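Local coordinates for protein chlorella virus DNA ligase-adenylate (Chlorella virus, PDB 1FVI) that probably seals nicks in duplex DNA as an ATP-dependent ligase, passing through a covalent enzyme-adenylate intermediate, at residues L59-E70 / K91-T101. The protein carries 1 engineered substitution. Numbering follows the deposited sequence.
Sequences LPEGSDGEISIE and KFSYYWFDYVT. With AMP (adenosine monophosphate), chain C.
Gly65 packs against the Phe97 ring beside a classic beta bulge, where antiparallel strands 63-68 and 92-99 run side by side in the nucleotidyltransferase domain, contributing Glu66 and Phe97 to the AMP pocket. The bulge puts both Phe97 and Asp98 opposite Asp64, whose carbonyl O accepts two backbone bonds: Phe97 N lies in the carbonyl plane and Asp98 N above it. Beyond the bulge, regular pairing resumes with reciprocal bonds between Glu66 and Tyr95 and between Ser68 and Ser93.

The Phe97 ring is sandwiched. Gly65 CA sits over the centre of one face, 3.7 Å from the centroid in a CH-pi contact, while the adenine lies over the opposite face, with Phe97 CD2 3.6 Å from AMP C6. Chi1 of 55° sets Phe97 CG between its backbone N and carbonyl carbon, turning the ring back over the neighbouring strand. Glu66 CG touches the ring edge, and the bent Glu66 chain carries OE1 to 3.2 Å from AMP C1'.

On the other side of the sheet, Leu59 lies over the faces of two aromatic rings through CH-pi contacts, CD1 over Tyr94 (3.8 Å to the ring centroid) and CD2 over the six-membered ring of Trp96.

Asp64 OD2 is hydrogen-bonded to Tyr171 OH and forms a salt bridge with Arg31, while Asp98 OD2 forms salt bridges with Arg111 and Arg165. One water donates to both carboxylates, 2.7 Å from Asp64 OD2 and 3.0 Å from Asp98 OD2.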
loop_
_atom_site.group_PDB
_atom_site.type_symbol
_atom_site.label_atom_id
_atom_site.label_comp_id
_atom_site.label_asym_id
_atom_site.label_seq_id
_atom_site.Cartn_x
_atom_site.Cartn_y
_atom_site.Cartn_z
ATOM N N LEU A 59 -6.191 14.629 -12.649
ATOM C CA LEU A 59 -4.815 14.871 -12.252
ATOM C C LEU A 59 -4.039 15.910 -13.034
ATOM O O LEU A 59 -4.246 16.073 -14.241
ATOM C CB LEU A 59 -4.033 13.556 -12.290
ATOM C CG LEU A 59 -4.474 12.376 -11.418
ATOM C CD1 LEU A 59 -3.723 11.131 -11.881
ATOM C CD2 LEU A 59 -4.196 12.672 -9.943
ATOM N N PRO A 60 -3.142 16.647 -12.344
ATOM C CA PRO A 60 -2.329 17.661 -13.010
ATOM C C PRO A 60 -1.218 16.944 -13.749
ATOM O O PRO A 60 -0.832 15.827 -13.384
ATOM C CB PRO A 60 -1.784 18.486 -11.845
ATOM C CG PRO A 60 -1.678 17.478 -10.762
ATOM C CD PRO A 60 -2.985 16.752 -10.882
ATOM N N GLU A 61 -0.754 17.561 -14.827
ATOM C CA GLU A 61 0.324 17.019 -15.642
ATOM C C GLU A 61 1.546 16.734 -14.741
ATOM O O GLU A 61 1.905 17.553 -13.894
ATOM C CB GLU A 61 0.661 18.055 -16.728
ATOM C CG GLU A 61 1.880 17.734 -17.570
ATOM C CD GLU A 61 1.656 16.620 -18.574
ATOM O OE1 GLU A 61 0.505 16.154 -18.727
ATOM O OE2 GLU A 61 2.651 16.226 -19.224
ATOM N N GLY A 62 2.158 15.562 -14.896
ATOM C CA GLY A 62 3.311 15.228 -14.072
ATOM C C GLY A 62 3.008 14.359 -12.855
ATOM O O GLY A 62 3.897 14.057 -12.046
ATOM N N SER A 63 1.749 13.953 -12.723
ATOM C CA SER A 63 1.339 13.086 -11.625
ATOM C C SER A 63 1.869 11.663 -11.773
ATOM O O SER A 63 1.889 11.107 -12.878
ATOM C CB SER A 63 -0.176 13.029 -11.528
ATOM O OG SER A 63 -0.656 14.233 -10.994
ATOM N N ASP A 64 2.289 11.085 -10.647
ATOM C CA ASP A 64 2.791 9.721 -10.614
ATOM C C ASP A 64 2.054 8.946 -9.506
ATOM O O ASP A 64 1.780 9.496 -8.426
ATOM C CB ASP A 64 4.299 9.709 -10.388
ATOM C CG ASP A 64 4.916 8.369 -10.703
ATOM O OD1 ASP A 64 4.176 7.448 -11.143
ATOM O OD2 ASP A 64 6.149 8.246 -10.515
ATOM N N GLY A 65 1.716 7.686 -9.786
ATOM C CA GLY A 65 0.980 6.900 -8.808
ATOM C C GLY A 65 0.579 5.498 -9.223
ATOM O O GLY A 65 1.116 4.928 -10.179
ATOM N N GLU A 66 -0.361 4.933 -8.474
ATOM C CA GLU A 66 -0.831 3.569 -8.704
ATOM C C GLU A 66 -2.341 3.449 -8.789
ATOM O O GLU A 66 -3.081 3.929 -7.911
ATOM C CB GLU A 66 -0.371 2.653 -7.546
ATOM C CG GLU A 66 1.138 2.406 -7.422
ATOM C CD GLU A 66 1.626 1.268 -8.275
ATOM O OE1 GLU A 66 2.835 1.211 -8.521
ATOM O OE2 GLU A 66 0.826 0.410 -8.679
ATOM N N ILE A 67 -2.794 2.762 -9.826
ATOM C CA ILE A 67 -4.223 2.530 -9.994
ATOM C C ILE A 67 -4.500 1.173 -9.339
ATOM O O ILE A 67 -3.679 0.254 -9.424
ATOM C CB ILE A 67 -4.629 2.447 -11.500
ATOM C CG1 ILE A 67 -4.129 3.687 -12.261
ATOM C CG2 ILE A 67 -6.158 2.275 -11.646
ATOM C CD1 ILE A 67 -4.253 3.573 -13.783
ATOM N N SER A 68 -5.643 1.066 -8.672
ATOM C CA SER A 68 -6.036 -0.170 -8.030
ATOM C C SER A 68 -7.495 -0.146 -7.649
ATOM O O SER A 68 -8.033 0.907 -7.332
ATOM C CB SER A 68 -5.205 -0.412 -6.772
ATOM O OG SER A 68 -5.360 0.661 -5.874
ATOM N N ILE A 69 -8.135 -1.308 -7.742
ATOM C CA ILE A 69 -9.534 -1.474 -7.346
ATOM C C ILE A 69 -9.423 -1.993 -5.908
ATOM O O ILE A 69 -9.014 -3.137 -5.672
ATOM C CB ILE A 69 -10.254 -2.496 -8.241
ATOM C CG1 ILE A 69 -10.137 -2.072 -9.706
ATOM C CG2 ILE A 69 -11.707 -2.587 -7.843
ATOM C CD1 ILE A 69 -10.794 -3.011 -10.685
ATOM N N GLU A 70 -9.756 -1.121 -4.964
ATOM C CA GLU A 70 -9.657 -1.385 -3.529
ATOM C C GLU A 70 -9.671 -2.795 -2.939
ATOM O O GLU A 70 -8.630 -3.282 -2.486
ATOM C CB GLU A 70 -10.621 -0.487 -2.755
ATOM C CG GLU A 70 -10.357 1.010 -2.934
ATOM C CD GLU A 70 -9.004 1.478 -2.407
ATOM O OE1 GLU A 70 -7.980 0.802 -2.644
ATOM O OE2 GLU A 70 -8.969 2.556 -1.776
ATOM N N LYS A 91 -16.053 1.409 -9.661
ATOM C CA LYS A 91 -15.263 2.327 -8.869
ATOM C C LYS A 91 -13.819 1.811 -8.787
ATOM O O LYS A 91 -13.568 0.604 -8.868
ATOM C CB LYS A 91 -15.871 2.431 -7.472
ATOM C CG LYS A 91 -17.296 2.952 -7.453
ATOM C CD LYS A 91 -17.883 2.809 -6.062
ATOM C CE LYS A 91 -19.223 3.524 -5.912
ATOM N NZ LYS A 91 -19.050 4.992 -5.721
ATOM N N PHE A 92 -12.873 2.740 -8.698
ATOM C CA PHE A 92 -11.459 2.405 -8.588
ATOM C C PHE A 92 -10.742 3.541 -7.872
ATOM O O PHE A 92 -11.296 4.618 -7.649
ATOM C CB PHE A 92 -10.829 2.111 -9.968
ATOM C CG PHE A 92 -10.926 3.261 -10.947
ATOM C CD1 PHE A 92 -9.907 4.215 -11.028
ATOM C CD2 PHE A 92 -12.053 3.412 -11.760
ATOM C CE1 PHE A 92 -10.013 5.308 -11.900
ATOM C CE2 PHE A 92 -12.163 4.491 -12.627
ATOM C CZ PHE A 92 -11.139 5.444 -12.695
ATOM N N SER A 93 -9.505 3.293 -7.492
ATOM C CA SER A 93 -8.745 4.302 -6.783
ATOM C C SER A 93 -7.436 4.614 -7.489
ATOM O O SER A 93 -7.023 3.905 -8.404
ATOM C CB SER A 93 -8.464 3.824 -5.361
ATOM O OG SER A 93 -9.675 3.638 -4.658
ATOM N N TYR A 94 -6.821 5.722 -7.099
ATOM C CA TYR A 94 -5.541 6.117 -7.652
ATOM C C TYR A 94 -4.732 6.698 -6.509
ATOM O O TYR A 94 -5.091 7.743 -5.949
ATOM C CB TYR A 94 -5.695 7.139 -8.777
ATOM C CG TYR A 94 -4.365 7.575 -9.345
ATOM C CD1 TYR A 94 -3.702 6.802 -10.298
ATOM C CD2 TYR A 94 -3.773 8.772 -8.935
ATOM C CE1 TYR A 94 -2.477 7.215 -10.841
ATOM C CE2 TYR A 94 -2.547 9.199 -9.470
ATOM C CZ TYR A 94 -1.917 8.417 -10.422
ATOM O OH TYR A 94 -0.753 8.863 -10.978
ATOM N N TYR A 95 -3.702 5.959 -6.100
ATOM C CA TYR A 95 -2.818 6.400 -5.032
ATOM C C TYR A 95 -1.783 7.299 -5.711
ATOM O O TYR A 95 -0.937 6.819 -6.477
ATOM C CB TYR A 95 -2.132 5.197 -4.381
ATOM C CG TYR A 95 -3.059 4.275 -3.601
ATOM C CD1 TYR A 95 -3.659 3.177 -4.218
ATOM C CD2 TYR A 95 -3.304 4.484 -2.235
ATOM C CE1 TYR A 95 -4.479 2.297 -3.495
ATOM C CE2 TYR A 95 -4.118 3.612 -1.503
ATOM C CZ TYR A 95 -4.699 2.520 -2.145
ATOM O OH TYR A 95 -5.487 1.638 -1.440
ATOM N N TRP A 96 -1.899 8.599 -5.456
ATOM C CA TRP A 96 -1.028 9.613 -6.051
ATOM C C TRP A 96 0.150 9.850 -5.144
ATOM O O TRP A 96 0.015 10.495 -4.111
ATOM C CB TRP A 96 -1.847 10.893 -6.220
ATOM C CG TRP A 96 -1.192 12.043 -6.959
ATOM C CD1 TRP A 96 -0.058 12.006 -7.713
ATOM C CD2 TRP A 96 -1.635 13.414 -6.960
ATOM N NE1 TRP A 96 0.242 13.270 -8.170
ATOM C CE2 TRP A 96 -0.705 14.152 -7.722
ATOM C CE3 TRP A 96 -2.724 14.087 -6.378
ATOM C CZ2 TRP A 96 -0.821 15.537 -7.919
ATOM C CZ3 TRP A 96 -2.843 15.467 -6.576
ATOM C CH2 TRP A 96 -1.888 16.172 -7.342
ATOM N N PHE A 97 1.312 9.326 -5.522
ATOM C CA PHE A 97 2.492 9.474 -4.680
ATOM C C PHE A 97 3.587 10.454 -5.107
ATOM O O PHE A 97 4.506 10.724 -4.323
ATOM C CB PHE A 97 3.083 8.100 -4.322
ATOM C CG PHE A 97 3.414 7.234 -5.506
ATOM C CD1 PHE A 97 4.394 7.628 -6.439
ATOM C CD2 PHE A 97 2.836 5.974 -5.633
ATOM C CE1 PHE A 97 4.799 6.775 -7.469
ATOM C CE2 PHE A 97 3.229 5.100 -6.660
ATOM C CZ PHE A 97 4.215 5.497 -7.583
ATOM N N ASP A 98 3.505 10.972 -6.336
ATOM C CA ASP A 98 4.493 11.933 -6.808
ATOM C C ASP A 98 3.899 12.919 -7.804
ATOM O O ASP A 98 2.858 12.663 -8.403
ATOM C CB ASP A 98 5.733 11.238 -7.388
ATOM C CG ASP A 98 7.020 12.010 -7.115
ATOM O OD1 ASP A 98 6.959 13.176 -6.664
ATOM O OD2 ASP A 98 8.108 11.444 -7.357
ATOM N N TYR A 99 4.596 14.037 -7.975
ATOM C CA TYR A 99 4.173 15.134 -8.840
ATOM C C TYR A 99 5.399 15.898 -9.309
ATOM O O TYR A 99 6.011 16.619 -8.511
ATOM C CB TYR A 99 3.312 16.100 -8.010
ATOM C CG TYR A 99 2.692 17.248 -8.774
ATOM C CD1 TYR A 99 2.456 17.156 -10.150
ATOM C CD2 TYR A 99 2.255 18.392 -8.102
ATOM C CE1 TYR A 99 1.792 18.166 -10.835
ATOM C CE2 TYR A 99 1.587 19.408 -8.776
ATOM C CZ TYR A 99 1.355 19.283 -10.142
ATOM O OH TYR A 99 0.659 20.259 -10.812
ATOM N N VAL A 100 5.752 15.776 -10.585
ATOM C CA VAL A 100 6.915 16.512 -11.054
ATOM C C VAL A 100 6.679 17.997 -11.312
ATOM O O VAL A 100 7.520 18.791 -10.925
ATOM C CB VAL A 100 7.666 15.812 -12.214
ATOM C CG1 VAL A 100 8.739 16.752 -12.838
ATOM C CG2 VAL A 100 8.378 14.593 -11.666
ATOM N N THR A 101 5.549 18.389 -11.905
ATOM C CA THR A 101 5.274 19.820 -12.159
ATOM C C THR A 101 6.155 20.345 -13.306
ATOM O O THR A 101 5.661 20.643 -14.388
ATOM C CB THR A 101 5.440 20.693 -10.836
ATOM O OG1 THR A 101 4.195 20.766 -10.137
ATOM C CG2 THR A 101 5.926 22.104 -11.108
HETATM P P AMP C . 7.372 -4.878 -5.536
HETATM O O1P AMP C . 8.651 -5.565 -5.700
HETATM O O3P AMP C . 6.495 -5.715 -6.557
HETATM O "O5'" AMP C . 7.419 -3.526 -6.196
HETATM C "C5'" AMP C . 6.162 -2.695 -6.310
HETATM C "C4'" AMP C . 6.161 -1.788 -7.520
HETATM O "O4'" AMP C . 5.158 -0.799 -7.275
HETATM C "C3'" AMP C . 7.490 -1.028 -7.736
HETATM O "O3'" AMP C . 7.870 -0.882 -9.104
HETATM C "C2'" AMP C . 7.232 0.338 -7.199
HETATM O "O2'" AMP C . 7.988 1.302 -7.923
HETATM C "C1'" AMP C . 5.703 0.498 -7.276
HETATM N N9 AMP C . 5.197 1.207 -6.116
HETATM C C8 AMP C . 4.153 0.766 -5.334
HETATM N N7 AMP C . 3.925 1.603 -4.363
HETATM C C5 AMP C . 4.835 2.644 -4.484
HETATM C C6 AMP C . 5.070 3.813 -3.745
HETATM N N6 AMP C . 4.346 4.145 -2.651
HETATM N N1 AMP C . 6.069 4.603 -4.181
HETATM C C2 AMP C . 6.768 4.272 -5.243
HETATM N N3 AMP C . 6.658 3.202 -6.035
HETATM C C4 AMP C . 5.651 2.379 -5.619
HETATM O O HOH W 1 7.639 8.684 -8.327
#